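Local coordinates for protein transcription termination factor FttA (Pyrococcus horikoshii, PDB 3AF6) that probably terminates transcription by cleaving nascent RNA at the polymerase exit channel, as a zinc-dependent nuclease of the metallo-beta-lactamase superfamily, at residues G358-A363 / L386-M391; R608-R613 / F635-R640. One frame throughout, in Å; residues are numbered along the deposited sequence.

Contact 1: G358-A363 / L386-M391; sequences GLHNIA and LETLVM
I362 pairs with T388 and A363 with L389 in parallel bridges, and the axes of strands 360-363 and 388-391 run 4.8 Å apart at 15°. The backbone ladder has three firm bonds: T388 N to N361 O, A363 N to T388 O, and V390 N to A363 O. A weak bond from E387 N to N361 O precedes it, so N361 O takes two N-H groups.

At the strand start, the H360 ring meets T388 at its edge and E387 on a face. Its NE2 lies 2.6 Å from T388 OG1, which sits near the ring plane; either atom could be the donor. The T388 hydroxyl stands beside its own backbone N, with chi1 -55°, and this turns it to the ring. E387 CB lies over one face of the imidazole, 3.8 Å from the ring centroid, in a CH-pi contact. The E387 chain then bends at chi2 and brings OE2 within 2.9 Å of N361 N, a weak bond. Its OE1 forms a salt bridge with R385, which secures the carboxylate from outside the pair.

The remaining side-chain contacts are apolar. A363 CB packs against L386 CD1 and lies 3.7 Å from L389 CD1. Beyond T388, I362 CG2 and V390 CG2 meet at 4.1 Å, with the two side chains side by side and pointing the same way.

The pair is largely buried within a mixed sheet of the metallo-beta-lactamase fold. Strand 613-617 flanks 388-392, and strand 349-355 flanks 360-364. Helix 597-606 packs on L389, while strand 189-193 covers H360 and I362.

Contact 2: R608-R613 / F635-R640; sequences RPRPER and FGISTR
R610, F635 and I637 meet where a beta-alpha-beta unit opens and closes: strand 613-617, helix 621-635 and the parallel strand 638-640. The 608-613 loop leads into the first strand, and 635-640 carries the chain from the helix end into the last.

The one hydrogen bond across the contact comes from R610. Its chain is extended from CG to NE and reaches over to the helix end. There NH2 lies 2.8 Å from F635 O, with an N-H...O angle of 135°. The oxygen sits in the guanidinium plane, but the nitrogen is tilted 33° from the carbonyl plane. A positive group at a helix C-terminus would probably be favoured by the dipole. G636 follows with positive phi, which suits glycine, and turns the chain out of the helix.

I637 comes from the opposite direction and lies over one face of the same guanidinium, toward its rim. Its CG1 is 3.5 Å from R610 CZ. I637 CG2 faces the 608-613 backbone, lying 3.8 Å from P611 O and also approaching E612 O. I637 further packs on V604 of helix 597-606, as F635 does.

Where the two strands begin, R613 CB is 4.1 Å from S638 CB, and R613 CA makes a CA-H...O contact with S638 O. The R613 and R640 side chains run side by side. Their guanidinium planes are 80° apart, with the NH2 atoms of R613 and R640 separated by 3.8 Å. This is probably unfavourable unless screened. R640 also touches a crystal neighbour, which may influence its pose.

Two parallel neighbouring strands joined through a helix are typical of a beta-alpha-beta crossover, here at the sheet edge in the predicted C-terminal part of the metallo-beta-lactamase domain.

How the contacts relate
Both contacts belong to one mixed sheet, whose strands 360-364, 388-392, 613-617 and 638-640 lie in that order. Contact 1 lies inside, almost wholly buried; contact 2 is at the sheet's edge and partly exposed. The two touch where the middle strands begin and just before them. E387 O is 2.6 Å from E612 N and L389 N is 3.1 Å from R613 O, both probable hydrogen bonds. These bonds link the predicted N- and C-terminal parts of the metallo-beta-lactamase domain. A regular backbone ladder dominates contact 1; contact 2 has one side-chain hydrogen bond, from R610 to a helix-end carbonyl. The side chain of V390 is about 8 Å from that of the zinc ligand H618; contact 2 is remote.

Contact 1: G358-A363 / L386-M391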
ATOM      1  N   GLY A 358       0.502  -0.529 -27.642  1.00 53.86           N
ATOM      2  CA  GLY A 358       0.345   0.846 -28.071  1.00 50.15           C
ATOM      3  C   GLY A 358      -1.095   1.141 -28.426  1.00 49.26           C
ATOM      4  O   GLY A 358      -1.418   2.219 -28.924  1.00 49.22           O
ATOM      5  N   LEU A 359      -1.967   0.176 -28.158  1.00 47.99           N
ATOM      6  CA  LEU A 359      -3.381   0.326 -28.455  1.00 46.79           C
ATOM      7  C   LEU A 359      -4.076   1.381 -27.596  1.00 44.50           C
ATOM      8  O   LEU A 359      -4.735   2.277 -28.123  1.00 43.59           O
ATOM      9  CB  LEU A 359      -4.092  -1.015 -28.289  1.00 49.80           C
ATOM     10  CG  LEU A 359      -5.595  -0.997 -28.595  1.00 53.01           C
ATOM     11  CD1 LEU A 359      -5.825  -0.499 -30.031  1.00 54.03           C
ATOM     12  CD2 LEU A 359      -6.175  -2.402 -28.411  1.00 54.47           C
ATOM     13  N   HIS A 360      -3.931   1.274 -26.278  1.00 41.51           N
ATOM     14  CA  HIS A 360      -4.578   2.214 -25.365  1.00 39.75           C
ATOM     15  C   HIS A 360      -3.895   2.200 -24.003  1.00 40.76           C
ATOM     16  O   HIS A 360      -3.376   1.166 -23.567  1.00 40.24           O
ATOM     17  CB  HIS A 360      -6.047   1.833 -25.187  1.00 38.65           C
ATOM     18  CG  HIS A 360      -6.885   2.906 -24.565  1.00 38.06           C
ATOM     19  ND1 HIS A 360      -7.581   3.833 -25.312  1.00 37.56           N
ATOM     20  CD2 HIS A 360      -7.150   3.195 -23.270  1.00 37.15           C
ATOM     21  CE1 HIS A 360      -8.240   4.643 -24.505  1.00 34.48           C
ATOM     22  NE2 HIS A 360      -7.996   4.278 -23.262  1.00 36.43           N
ATOM     23  N   ASN A 361      -3.902   3.342 -23.322  1.00 39.96           N
ATOM     24  CA  ASN A 361      -3.276   3.419 -22.012  1.00 38.74           C
ATOM     25  C   ASN A 361      -4.172   4.055 -20.970  1.00 38.92           C
ATOM     26  O   ASN A 361      -4.710   5.146 -21.174  1.00 40.11           O
ATOM     27  CB  ASN A 361      -1.956   4.180 -22.101  1.00 38.43           C
ATOM     28  CG  ASN A 361      -1.002   3.538 -23.061  1.00 39.71           C
ATOM     29  OD1 ASN A 361      -1.186   3.620 -24.280  1.00 42.14           O
ATOM     30  ND2 ASN A 361       0.012   2.861 -22.529  1.00 38.86           N
ATOM     31  N   ILE A 362      -4.321   3.357 -19.846  1.00 37.72           N
ATOM     32  CA  ILE A 362      -5.142   3.829 -18.745  1.00 36.28           C
ATOM     33  C   ILE A 362      -4.260   4.118 -17.544  1.00 34.37           C
ATOM     34  O   ILE A 362      -3.274   3.420 -17.306  1.00 35.82           O
ATOM     35  CB  ILE A 362      -6.177   2.753 -18.314  1.00 38.49           C
ATOM     36  CG1 ILE A 362      -6.998   2.288 -19.520  1.00 40.52           C
ATOM     37  CG2 ILE A 362      -7.110   3.316 -17.251  1.00 35.40           C
ATOM     38  CD1 ILE A 362      -7.849   1.049 -19.241  1.00 41.53           C
ATOM     39  N   ALA A 363      -4.608   5.157 -16.799  1.00 31.57           N
ATOM     40  CA  ALA A 363      -3.889   5.501 -15.582  1.00 30.23           C
ATOM     41  C   ALA A 363      -4.960   5.653 -14.511  1.00 30.00           C
ATOM     42  O   ALA A 363      -5.862   6.496 -14.632  1.00 29.69           O
ATOM     43  CB  ALA A 363      -3.119   6.804 -15.748  1.00 32.06           C
ATOM     44  N   LEU A 386      -0.837   8.142 -22.429  1.00 40.68           N
ATOM     45  CA  LEU A 386      -1.989   8.244 -21.553  1.00 40.57           C
ATOM     46  C   LEU A 386      -3.253   8.704 -22.244  1.00 40.26           C
ATOM     47  O   LEU A 386      -3.471   9.905 -22.373  1.00 41.32           O
ATOM     48  CB  LEU A 386      -1.687   9.213 -20.403  1.00 41.48           C
ATOM     49  CG  LEU A 386      -2.809   9.450 -19.379  1.00 41.09           C
ATOM     50  CD1 LEU A 386      -3.230   8.126 -18.744  1.00 38.51           C
ATOM     51  CD2 LEU A 386      -2.326  10.419 -18.309  1.00 41.26           C
ATOM     52  N   GLU A 387      -4.093   7.763 -22.667  1.00 39.08           N
ATOM     53  CA  GLU A 387      -5.350   8.123 -23.319  1.00 38.56           C
ATOM     54  C   GLU A 387      -6.482   8.312 -22.321  1.00 38.36           C
ATOM     55  O   GLU A 387      -7.264   9.253 -22.452  1.00 37.72           O
ATOM     56  CB  GLU A 387      -5.773   7.067 -24.338  1.00 39.90           C
ATOM     57  CG  GLU A 387      -5.013   7.132 -25.642  1.00 41.70           C
ATOM     58  CD  GLU A 387      -3.559   6.753 -25.487  1.00 43.73           C
ATOM     59  OE1 GLU A 387      -2.707   7.467 -26.064  1.00 45.20           O
ATOM     60  OE2 GLU A 387      -3.266   5.743 -24.804  1.00 43.06           O
ATOM     61  N   THR A 388      -6.565   7.427 -21.324  1.00 36.87           N
ATOM     62  CA  THR A 388      -7.628   7.497 -20.318  1.00 35.12           C
ATOM     63  C   THR A 388      -7.138   7.616 -18.860  1.00 36.61           C
ATOM     64  O   THR A 388      -6.327   6.805 -18.380  1.00 34.68           O
ATOM     65  CB  THR A 388      -8.564   6.255 -20.402  1.00 33.54           C
ATOM     66  OG1 THR A 388      -9.080   6.125 -21.729  1.00 33.49           O
ATOM     67  CG2 THR A 388      -9.736   6.390 -19.423  1.00 28.46           C
ATOM     68  N   LEU A 389      -7.666   8.614 -18.156  1.00 34.92           N
ATOM     69  CA  LEU A 389      -7.307   8.835 -16.765  1.00 34.86           C
ATOM     70  C   LEU A 389      -8.490   8.652 -15.817  1.00 33.57           C
ATOM     71  O   LEU A 389      -9.500   9.343 -15.934  1.00 32.91           O
ATOM     72  CB  LEU A 389      -6.736  10.242 -16.572  1.00 33.75           C
ATOM     73  CG  LEU A 389      -6.356  10.542 -15.115  1.00 34.20           C
ATOM     74  CD1 LEU A 389      -5.276   9.560 -14.694  1.00 32.84           C
ATOM     75  CD2 LEU A 389      -5.862  11.982 -14.954  1.00 34.48           C
ATOM     76  N   VAL A 390      -8.364   7.719 -14.879  1.00 32.43           N
ATOM     77  CA  VAL A 390      -9.423   7.488 -13.893  1.00 31.37           C
ATOM     78  C   VAL A 390      -8.849   8.128 -12.644  1.00 30.91           C
ATOM     79  O   VAL A 390      -7.798   7.696 -12.180  1.00 30.77           O
ATOM     80  CB  VAL A 390      -9.653   5.970 -13.620  1.00 30.42           C
ATOM     81  CG1 VAL A 390     -10.808   5.788 -12.658  1.00 26.28           C
ATOM     82  CG2 VAL A 390      -9.915   5.231 -14.924  1.00 26.26           C
ATOM     83  N   MET A 391      -9.519   9.149 -12.110  1.00 29.41           N
ATOM     84  CA  MET A 391      -9.005   9.849 -10.934  1.00 31.70           C
ATOM     85  C   MET A 391      -9.989   9.953  -9.773  1.00 32.29           C
ATOM     86  O   MET A 391     -11.200   9.923  -9.974  1.00 34.11           O
ATOM     87  CB  MET A 391      -8.530  11.257 -11.335  1.00 32.90           C
ATOM     88  CG  MET A 391      -9.652  12.229 -11.714  1.00 33.90           C
ATOM     89  SD  MET A 391      -9.070  13.842 -12.339  1.00 36.66           S
ATOM     90  CE  MET A 391      -8.045  14.409 -10.988  1.00 34.63           C
TER

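Contact 2: R608-R613 / F635-R640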
ATOM      1  N   ARG A 608       0.602  14.687 -18.128  1.00 40.30           N
ATOM      2  CA  ARG A 608       1.133  14.566 -19.480  1.00 40.31           C
ATOM      3  C   ARG A 608       1.463  13.109 -19.826  1.00 39.79           C
ATOM      4  O   ARG A 608       2.068  12.391 -19.015  1.00 40.33           O
ATOM      5  CB  ARG A 608       2.414  15.412 -19.567  1.00 41.42           C
ATOM      6  CG  ARG A 608       2.642  16.128 -20.860  1.00 42.44           C
ATOM      7  CD  ARG A 608       1.551  17.146 -21.129  1.00 44.04           C
ATOM      8  NE  ARG A 608       1.453  18.175 -20.100  1.00 45.08           N
ATOM      9  CZ  ARG A 608       0.613  19.205 -20.176  1.00 47.43           C
ATOM     10  NH1 ARG A 608      -0.186  19.329 -21.227  1.00 50.87           N
ATOM     11  NH2 ARG A 608       0.567  20.112 -19.212  1.00 49.29           N
ATOM     12  N   PRO A 609       1.073  12.655 -21.032  1.00 38.52           N
ATOM     13  CA  PRO A 609       0.354  13.454 -22.030  1.00 39.74           C
ATOM     14  C   PRO A 609      -1.088  13.715 -21.640  1.00 41.60           C
ATOM     15  O   PRO A 609      -1.659  12.975 -20.840  1.00 44.00           O
ATOM     16  CB  PRO A 609       0.472  12.616 -23.311  1.00 35.17           C
ATOM     17  CG  PRO A 609       0.676  11.256 -22.837  1.00 36.90           C
ATOM     18  CD  PRO A 609       1.584  11.415 -21.641  1.00 37.87           C
ATOM     19  N   ARG A 610      -1.665  14.776 -22.199  1.00 42.02           N
ATOM     20  CA  ARG A 610      -3.049  15.144 -21.917  1.00 41.79           C
ATOM     21  C   ARG A 610      -3.941  14.010 -22.407  1.00 41.23           C
ATOM     22  O   ARG A 610      -3.880  13.617 -23.567  1.00 42.38           O
ATOM     23  CB  ARG A 610      -3.375  16.452 -22.633  1.00 43.97           C
ATOM     24  CG  ARG A 610      -4.768  17.009 -22.444  1.00 48.59           C
ATOM     25  CD  ARG A 610      -4.744  18.479 -22.835  1.00 54.37           C
ATOM     26  NE  ARG A 610      -6.057  19.123 -22.883  1.00 58.41           N
ATOM     27  CZ  ARG A 610      -7.009  18.811 -23.759  1.00 60.83           C
ATOM     28  NH1 ARG A 610      -6.794  17.853 -24.661  1.00 61.29           N
ATOM     29  NH2 ARG A 610      -8.167  19.467 -23.750  1.00 59.22           N
ATOM     30  N   PRO A 611      -4.773  13.459 -21.518  1.00 40.86           N
ATOM     31  CA  PRO A 611      -5.686  12.355 -21.839  1.00 40.87           C
ATOM     32  C   PRO A 611      -6.882  12.697 -22.742  1.00 40.01           C
ATOM     33  O   PRO A 611      -7.334  13.839 -22.792  1.00 39.72           O
ATOM     34  CB  PRO A 611      -6.123  11.873 -20.458  1.00 40.56           C
ATOM     35  CG  PRO A 611      -6.191  13.163 -19.688  1.00 40.82           C
ATOM     36  CD  PRO A 611      -4.895  13.849 -20.101  1.00 40.64           C
ATOM     37  N   GLU A 612      -7.386  11.692 -23.455  1.00 39.58           N
ATOM     38  CA  GLU A 612      -8.537  11.881 -24.337  1.00 40.13           C
ATOM     39  C   GLU A 612      -9.793  11.974 -23.492  1.00 39.32           C
ATOM     40  O   GLU A 612     -10.707  12.722 -23.818  1.00 39.76           O
ATOM     41  CB  GLU A 612      -8.694  10.709 -25.309  1.00 40.31           C
ATOM     42  CG  GLU A 612      -7.586  10.568 -26.321  1.00 45.14           C
ATOM     43  CD  GLU A 612      -7.646   9.233 -27.053  1.00 49.08           C
ATOM     44  OE1 GLU A 612      -6.850   9.046 -28.003  1.00 49.69           O
ATOM     45  OE2 GLU A 612      -8.482   8.375 -26.672  1.00 47.85           O
ATOM     46  N   ARG A 613      -9.845  11.194 -22.417  1.00 38.22           N
ATOM     47  CA  ARG A 613     -11.002  11.221 -21.543  1.00 39.16           C
ATOM     48  C   ARG A 613     -10.613  10.982 -20.092  1.00 38.39           C
ATOM     49  O   ARG A 613      -9.692  10.220 -19.788  1.00 38.30           O
ATOM     50  CB  ARG A 613     -12.052  10.192 -21.998  1.00 41.08           C
ATOM     51  CG  ARG A 613     -11.656   8.725 -21.856  1.00 46.23           C
ATOM     52  CD  ARG A 613     -12.095   7.883 -23.071  1.00 51.88           C
ATOM     53  NE  ARG A 613     -13.378   7.184 -22.912  1.00 55.17           N
ATOM     54  CZ  ARG A 613     -14.576   7.766 -22.855  1.00 57.00           C
ATOM     55  NH1 ARG A 613     -14.701   9.084 -22.942  1.00 60.54           N
ATOM     56  NH2 ARG A 613     -15.666   7.022 -22.721  1.00 56.67           N
ATOM     57  N   PHE A 635     -11.154  22.605 -19.360  1.00 47.19           N
ATOM     58  CA  PHE A 635     -10.121  22.064 -20.232  1.00 45.96           C
ATOM     59  C   PHE A 635     -10.676  21.541 -21.543  1.00 46.15           C
ATOM     60  O   PHE A 635      -9.931  21.313 -22.503  1.00 46.28           O
ATOM     61  CB  PHE A 635      -9.371  20.942 -19.515  1.00 46.86           C
ATOM     62  CG  PHE A 635      -8.739  21.364 -18.218  1.00 47.87           C
ATOM     63  CD1 PHE A 635      -7.672  22.250 -18.203  1.00 46.67           C
ATOM     64  CD2 PHE A 635      -9.219  20.877 -17.004  1.00 48.52           C
ATOM     65  CE1 PHE A 635      -7.088  22.646 -16.998  1.00 47.41           C
ATOM     66  CE2 PHE A 635      -8.637  21.272 -15.793  1.00 48.55           C
ATOM     67  CZ  PHE A 635      -7.572  22.157 -15.795  1.00 47.33           C
ATOM     68  N   GLY A 636     -11.988  21.346 -21.589  1.00 45.18           N
ATOM     69  CA  GLY A 636     -12.597  20.832 -22.799  1.00 43.02           C
ATOM     70  C   GLY A 636     -12.297  19.358 -23.002  1.00 42.67           C
ATOM     71  O   GLY A 636     -12.448  18.845 -24.108  1.00 44.51           O
ATOM     72  N   ILE A 637     -11.870  18.673 -21.945  1.00 38.97           N
ATOM     73  CA  ILE A 637     -11.571  17.250 -22.030  1.00 36.48           C
ATOM     74  C   ILE A 637     -12.848  16.422 -21.779  1.00 37.50           C
ATOM     75  O   ILE A 637     -13.655  16.767 -20.906  1.00 36.63           O
ATOM     76  CB  ILE A 637     -10.499  16.866 -20.979  1.00 36.82           C
ATOM     77  CG1 ILE A 637      -9.200  17.618 -21.271  1.00 37.88           C
ATOM     78  CG2 ILE A 637     -10.260  15.361 -20.982  1.00 33.76           C
ATOM     79  CD1 ILE A 637      -8.097  17.385 -20.247  1.00 36.71           C
ATOM     80  N   SER A 638     -13.040  15.346 -22.546  1.00 35.75           N
ATOM     81  CA  SER A 638     -14.207  14.485 -22.352  1.00 37.01           C
ATOM     82  C   SER A 638     -14.158  13.881 -20.963  1.00 37.17           C
ATOM     83  O   SER A 638     -13.189  13.202 -20.612  1.00 38.37           O
ATOM     84  CB  SER A 638     -14.231  13.336 -23.355  1.00 38.49           C
ATOM     85  OG  SER A 638     -14.702  13.755 -24.620  1.00 46.49           O
ATOM     86  N   THR A 639     -15.205  14.097 -20.179  1.00 35.72           N
ATOM     87  CA  THR A 639     -15.225  13.559 -18.836  1.00 36.53           C
ATOM     88  C   THR A 639     -16.501  12.793 -18.496  1.00 37.42           C
ATOM     89  O   THR A 639     -17.515  12.905 -19.173  1.00 34.84           O
ATOM     90  CB  THR A 639     -15.053  14.694 -17.816  1.00 39.15           C
ATOM     91  OG1 THR A 639     -16.192  15.565 -17.879  1.00 37.07           O
ATOM     92  CG2 THR A 639     -13.774  15.504 -18.124  1.00 38.54           C
ATOM     93  N   ARG A 640     -16.440  11.993 -17.441  1.00 40.33           N
ATOM     94  CA  ARG A 640     -17.616  11.262 -17.000  1.00 41.61           C
ATOM     95  C   ARG A 640     -17.466  10.736 -15.587  1.00 40.41           C
ATOM     96  O   ARG A 640     -16.379  10.322 -15.179  1.00 42.22           O
ATOM     97  CB  ARG A 640     -17.936  10.101 -17.932  1.00 45.70           C
ATOM     98  CG  ARG A 640     -19.318   9.527 -17.634  1.00 54.19           C
ATOM     99  CD  ARG A 640     -19.609   8.311 -18.471  1.00 58.53           C
ATOM    100  NE  ARG A 640     -19.314   8.566 -19.875  1.00 60.72           N
ATOM    101  CZ  ARG A 640     -19.544   7.689 -20.841  1.00 61.60           C
ATOM    102  NH1 ARG A 640     -20.075   6.512 -20.539  1.00 62.01           N
ATOM    103  NH2 ARG A 640     -19.242   7.988 -22.098  1.00 61.67           N
TER